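Aspartate aminotransferase (Thermotoga maritima, PDB 1O4S) catalyses the pyridoxal-phosphate-dependent transfer of an amino group from L-aspartate to 2-oxoglutarate, giving oxaloacetate and L-glutamate. Local coordinates at residues G198-A203 against F208-D213; T226-V231 against I238-G243. All coordinates share one frame; numbering follows the deposited sequence.

Contact 1. Residues G198-A203 against F208-D213; sequences GLVRLA and FYIISD. With PLP (pyridoxal-5'-phosphate), chain M.
F208 and A203 close the turn between helix 193-206 and strand 209-213, the second half of a beta-alpha-beta unit that starts with strand 175-180 in the large sheet of this aminotransferase. The tight part lies at this turn. F208 N donates to A203 O at 3.2 Å, meeting a lone pair in the carbonyl plane. With chi1 at 65°, CG of F208 sits between its own N and carbonyl carbon, which folds the ring back against the last turns of the helix. A203 CA stands over the centre of one ring face, 3.8 Å from the centroid and 12° off the normal, a CH-pi contact. L199 CD2 reaches the ring edge in its plane, 3.7 Å from F208 CZ, while L202 CB lies 3.8 Å from the same CZ. Without the ring, as with an alanine here, a gap would probably open under A203 CA, and L199 CD2 and L202 CB would be likely to lose their aromatic neighbour. Further along, I210 points at the helix: its CG1 packs on A203 CB, and its CD1 lies 3.6 Å from L199 O and 3.9 Å from V200 CG2. The axes of segments 198-203 and 209-213 lie at 143°, nearer antiparallel than perpendicular. On the solvent side the helix carries R201, exposed and turned away from the strand. V200, partly exposed, also starts away from the strand and meets I210 CD1 with its CA and, from the side chain, CG2. The strand then leaves the helix behind and ends in the cofactor pocket. There D213, whose OD2 also bonds to Y138 OH, places that same OD2 2.5 Å from N1 of the pyridoxal-5'-phosphate ring.

Contact 2. Residues T226-V231 against I238-G243; sequences TSILDV and IVYING
L229 CD1 lies over one face of the Y240 ring, 3.6 Å from the centroid and 15° off the normal, the CH-pi contact at the centre of this packing within the beta-alpha-beta unit of strand 209-213, helix 228-231 and strand 238-243. The methyl is displaced toward the rim at CD1 of Y240, and the two side chains cross at about a right angle. I228 CG2 meets the same ring more distantly, at its edge. I238, two residues before Y240 and on the same side of the strand, completes the first shell: its CD1 touches I228 CG1 at 3.8 Å, and its CG2 touches both I228 CG2 and L229 CD2. The I228 torsion, CG1 anti to N at chi1 -157°, sends CG1 to I238 CD1, while CG2 lies against I238 CG2 and the tyrosine edge. Behind these groups, a capping box sets the helical turn. S227, at the N-cap, accepts from L229 N through OG at 2.9 Å, and S227 N gives a nearly straight bond, 174°, to D230 OD1. E214 also grips this start of the turn, bonding S227 OG through OE1 and I228 N through OE2. On the strand side, N242 ND2 donates to Y240 OH at 2.9 Å with the hydroxyl in its amide plane, and N242 OD1 takes G243 N at 2.8 Å, which helps to hold the amide's rotation. Farther out, Y95 and I91 of helix 81-95 touch L229, and Y257 and I259 of strand 256-259 touch Y240. The meeting surfaces are thus largely apolar, and the polar groups probably help to set each partner's shape: the tyrosine offers its face to leucine while its hydroxyl accepts a bond from N242 ND2.

Contact 1 closes before contact 2 opens along the chain, and their centres lie 10 Å apart. Together they trace two successive crossovers of the large mixed sheet: strand 175-180, helix 193-206, strand 209-213, then the short turn 228-231 and strand 238-243. Strands 209-213 and 238-243 are parallel neighbours, probably hydrogen-bonded from I210 O to V239 N (2.8 Å) and from S212 O to I241 N (2.9 Å). The helices also touch, V200 CG2 packing on I228 CD1 at 3.7 Å. The two largely buried contacts thus lie against neighbouring strands, one delivering D213 to the cofactor, the other leading on toward K246, the lysine that carries the cofactor, though not bonded to it here.

Contact 1. Residues G198-A203 against F208-D213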
# COMPACT_ATOMS: atom_id res chain seq x y z
N GLY B 198 25.07 -12.91 -18.37
CA GLY B 198 24.39 -13.73 -19.35
C GLY B 198 22.90 -13.45 -19.37
O GLY B 198 22.29 -13.43 -20.43
N LEU B 199 22.33 -13.20 -18.20
CA LEU B 199 20.90 -12.98 -18.10
C LEU B 199 20.57 -11.64 -18.77
O LEU B 199 19.58 -11.50 -19.45
CB LEU B 199 20.47 -13.00 -16.64
CG LEU B 199 19.17 -13.65 -16.14
CD1 LEU B 199 18.64 -12.82 -14.98
CD2 LEU B 199 18.11 -13.84 -17.19
N VAL B 200 21.44 -10.66 -18.56
CA VAL B 200 21.30 -9.35 -19.18
C VAL B 200 21.41 -9.44 -20.73
O VAL B 200 20.76 -8.68 -21.44
CB VAL B 200 22.38 -8.36 -18.62
CG1 VAL B 200 22.61 -7.16 -19.56
CG2 VAL B 200 22.01 -7.91 -17.26
N ARG B 201 22.24 -10.36 -21.22
CA ARG B 201 22.31 -10.64 -22.65
C ARG B 201 21.01 -11.25 -23.13
O ARG B 201 20.44 -10.81 -24.12
CB ARG B 201 23.47 -11.60 -23.00
CG ARG B 201 24.83 -10.95 -23.11
CD ARG B 201 25.93 -11.85 -23.76
NE ARG B 201 26.36 -12.96 -22.89
CZ ARG B 201 27.24 -12.85 -21.88
NH1 ARG B 201 27.81 -11.67 -21.58
NH2 ARG B 201 27.55 -13.92 -21.14
N LEU B 202 20.54 -12.28 -22.43
CA LEU B 202 19.27 -12.94 -22.75
C LEU B 202 18.08 -11.99 -22.81
O LEU B 202 17.20 -12.17 -23.64
CB LEU B 202 18.91 -14.00 -21.72
CG LEU B 202 19.30 -15.46 -21.89
CD1 LEU B 202 18.58 -16.28 -20.81
CD2 LEU B 202 18.95 -15.97 -23.30
N ALA B 203 18.06 -11.00 -21.91
CA ALA B 203 16.96 -10.04 -21.82
C ALA B 203 16.86 -9.11 -23.04
O ALA B 203 15.77 -8.77 -23.48
CB ALA B 203 17.06 -9.22 -20.52
N PHE B 208 12.74 -9.49 -22.57
CA PHE B 208 12.08 -9.54 -21.28
C PHE B 208 12.80 -8.64 -20.26
O PHE B 208 13.95 -8.26 -20.46
CB PHE B 208 11.94 -11.00 -20.76
CG PHE B 208 13.26 -11.71 -20.46
CD1 PHE B 208 13.90 -11.53 -19.24
CD2 PHE B 208 13.83 -12.59 -21.39
CE1 PHE B 208 15.11 -12.20 -18.95
CE2 PHE B 208 15.03 -13.26 -21.11
CZ PHE B 208 15.67 -13.07 -19.90
N TYR B 209 12.08 -8.31 -19.19
CA TYR B 209 12.61 -7.49 -18.10
C TYR B 209 13.27 -8.34 -17.05
O TYR B 209 12.83 -9.46 -16.78
CB TYR B 209 11.50 -6.72 -17.40
CG TYR B 209 10.96 -5.58 -18.19
CD1 TYR B 209 11.60 -4.35 -18.21
CD2 TYR B 209 9.78 -5.72 -18.94
CE1 TYR B 209 11.11 -3.30 -18.95
CE2 TYR B 209 9.25 -4.65 -19.68
CZ TYR B 209 9.93 -3.45 -19.68
OH TYR B 209 9.44 -2.38 -20.42
N ILE B 210 14.34 -7.80 -16.47
CA ILE B 210 14.95 -8.42 -15.31
C ILE B 210 14.52 -7.58 -14.11
O ILE B 210 14.81 -6.40 -14.06
CB ILE B 210 16.48 -8.45 -15.40
CG1 ILE B 210 16.93 -9.34 -16.57
CG2 ILE B 210 17.07 -8.97 -14.06
CD1 ILE B 210 18.41 -9.31 -16.79
N ILE B 211 13.81 -8.22 -13.19
CA ILE B 211 13.40 -7.62 -11.93
C ILE B 211 14.34 -8.15 -10.86
O ILE B 211 14.39 -9.35 -10.61
CB ILE B 211 11.96 -7.98 -11.60
CG1 ILE B 211 11.01 -7.53 -12.73
CG2 ILE B 211 11.59 -7.35 -10.27
CD1 ILE B 211 9.59 -8.06 -12.59
N SER B 212 15.08 -7.24 -10.22
CA SER B 212 16.11 -7.61 -9.27
C SER B 212 15.85 -7.06 -7.89
O SER B 212 15.88 -5.85 -7.69
CB SER B 212 17.49 -7.15 -9.74
OG SER B 212 18.46 -7.78 -8.95
N ASP B 213 15.59 -7.97 -6.95
CA ASP B 213 15.28 -7.65 -5.57
C ASP B 213 16.56 -7.76 -4.77
O ASP B 213 16.95 -8.86 -4.34
CB ASP B 213 14.24 -8.65 -5.06
CG ASP B 213 13.83 -8.41 -3.62
OD1 ASP B 213 14.43 -7.53 -2.93
OD2 ASP B 213 12.91 -9.11 -3.09
N1 PLP M . 12.39 -9.39 -0.61
C2 PLP M . 12.84 -10.33 0.30
C2A PLP M . 13.33 -11.62 -0.29
C3 PLP M . 12.80 -10.09 1.68
O3 PLP M . 13.21 -10.93 2.47
C4 PLP M . 12.35 -8.85 2.16
C4A PLP M . 12.33 -8.57 3.68
C5 PLP M . 11.91 -7.91 1.19
C6 PLP M . 11.94 -8.21 -0.17
C5A PLP M . 11.39 -6.52 1.47
O4P PLP M . 10.49 -6.20 2.52
P PLP M . 10.04 -4.69 2.82
O1P PLP M . 9.98 -4.72 4.30
O2P PLP M . 11.01 -3.75 2.25
O3P PLP M . 8.70 -4.71 2.19

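Contact 2. Residues T226-V231 against I238-G243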
# COMPACT_ATOMS: atom_id res chain seq x y z
N THR B 226 27.58 -9.32 -6.71
CA THR B 226 27.37 -8.62 -7.97
C THR B 226 25.90 -8.20 -8.04
O THR B 226 24.99 -9.03 -7.90
CB THR B 226 27.66 -9.57 -9.14
OG1 THR B 226 29.00 -10.11 -9.03
CG2 THR B 226 27.65 -8.81 -10.44
N SER B 227 25.68 -6.91 -8.28
CA SER B 227 24.35 -6.35 -8.49
C SER B 227 24.04 -6.46 -9.96
O SER B 227 24.96 -6.44 -10.78
CB SER B 227 24.34 -4.88 -8.09
OG SER B 227 23.17 -4.24 -8.49
N ILE B 228 22.77 -6.56 -10.31
CA ILE B 228 22.38 -6.44 -11.70
C ILE B 228 22.87 -5.11 -12.28
O ILE B 228 23.13 -5.00 -13.47
CB ILE B 228 20.84 -6.60 -11.90
CG1 ILE B 228 20.52 -7.03 -13.36
CG2 ILE B 228 20.09 -5.29 -11.54
CD1 ILE B 228 21.09 -8.40 -13.75
N LEU B 229 22.98 -4.10 -11.43
CA LEU B 229 23.53 -2.80 -11.84
C LEU B 229 25.08 -2.78 -12.05
O LEU B 229 25.61 -1.81 -12.61
CB LEU B 229 23.12 -1.73 -10.84
CG LEU B 229 21.60 -1.59 -10.62
CD1 LEU B 229 21.33 -0.37 -9.74
CD2 LEU B 229 20.80 -1.47 -11.90
N ASP B 230 25.78 -3.82 -11.60
CA ASP B 230 27.19 -4.07 -11.97
C ASP B 230 27.39 -4.58 -13.41
O ASP B 230 28.43 -4.33 -14.02
CB ASP B 230 27.82 -5.08 -11.00
CG ASP B 230 28.17 -4.46 -9.62
OD1 ASP B 230 27.98 -5.15 -8.59
OD2 ASP B 230 28.65 -3.32 -9.48
N VAL B 231 26.39 -5.28 -13.94
CA VAL B 231 26.47 -5.94 -15.25
C VAL B 231 25.53 -5.36 -16.33
O VAL B 231 25.52 -5.82 -17.47
CB VAL B 231 26.22 -7.46 -15.12
CG1 VAL B 231 27.32 -8.10 -14.26
CG2 VAL B 231 24.84 -7.76 -14.54
N ILE B 238 15.68 -3.35 -17.10
CA ILE B 238 15.99 -3.60 -15.69
C ILE B 238 15.00 -2.91 -14.78
O ILE B 238 14.76 -1.72 -14.93
CB ILE B 238 17.40 -3.09 -15.34
CG1 ILE B 238 18.46 -3.69 -16.27
CG2 ILE B 238 17.72 -3.36 -13.86
CD1 ILE B 238 18.64 -5.19 -16.14
N VAL B 239 14.46 -3.66 -13.82
CA VAL B 239 13.69 -3.10 -12.72
C VAL B 239 14.48 -3.39 -11.45
O VAL B 239 14.63 -4.54 -11.07
CB VAL B 239 12.25 -3.71 -12.62
CG1 VAL B 239 11.49 -3.14 -11.45
CG2 VAL B 239 11.47 -3.46 -13.92
N TYR B 240 14.99 -2.36 -10.81
CA TYR B 240 15.82 -2.51 -9.64
C TYR B 240 14.99 -2.22 -8.40
O TYR B 240 14.32 -1.20 -8.32
CB TYR B 240 17.02 -1.59 -9.77
CG TYR B 240 17.93 -1.57 -8.57
CD1 TYR B 240 18.91 -2.56 -8.39
CD2 TYR B 240 17.82 -0.53 -7.60
CE1 TYR B 240 19.77 -2.53 -7.26
CE2 TYR B 240 18.67 -0.49 -6.49
CZ TYR B 240 19.63 -1.49 -6.31
OH TYR B 240 20.47 -1.42 -5.23
N ILE B 241 15.04 -3.14 -7.43
CA ILE B 241 14.29 -3.01 -6.20
C ILE B 241 15.18 -3.10 -4.97
O ILE B 241 15.98 -4.03 -4.82
CB ILE B 241 13.14 -4.05 -6.15
CG1 ILE B 241 12.16 -3.69 -7.27
CG2 ILE B 241 12.48 -4.09 -4.77
CD1 ILE B 241 11.07 -4.57 -7.44
N ASN B 242 15.01 -2.11 -4.09
CA ASN B 242 15.74 -2.04 -2.82
C ASN B 242 14.89 -1.24 -1.81
O ASN B 242 13.74 -0.88 -2.09
CB ASN B 242 17.14 -1.46 -3.07
CG ASN B 242 18.21 -1.97 -2.08
OD1 ASN B 242 17.91 -2.31 -0.94
ND2 ASN B 242 19.47 -1.97 -2.52
N GLY B 243 15.43 -1.01 -0.62
CA GLY B 243 14.77 -0.20 0.39
C GLY B 243 15.55 -0.20 1.68
O GLY B 243 16.71 -0.63 1.71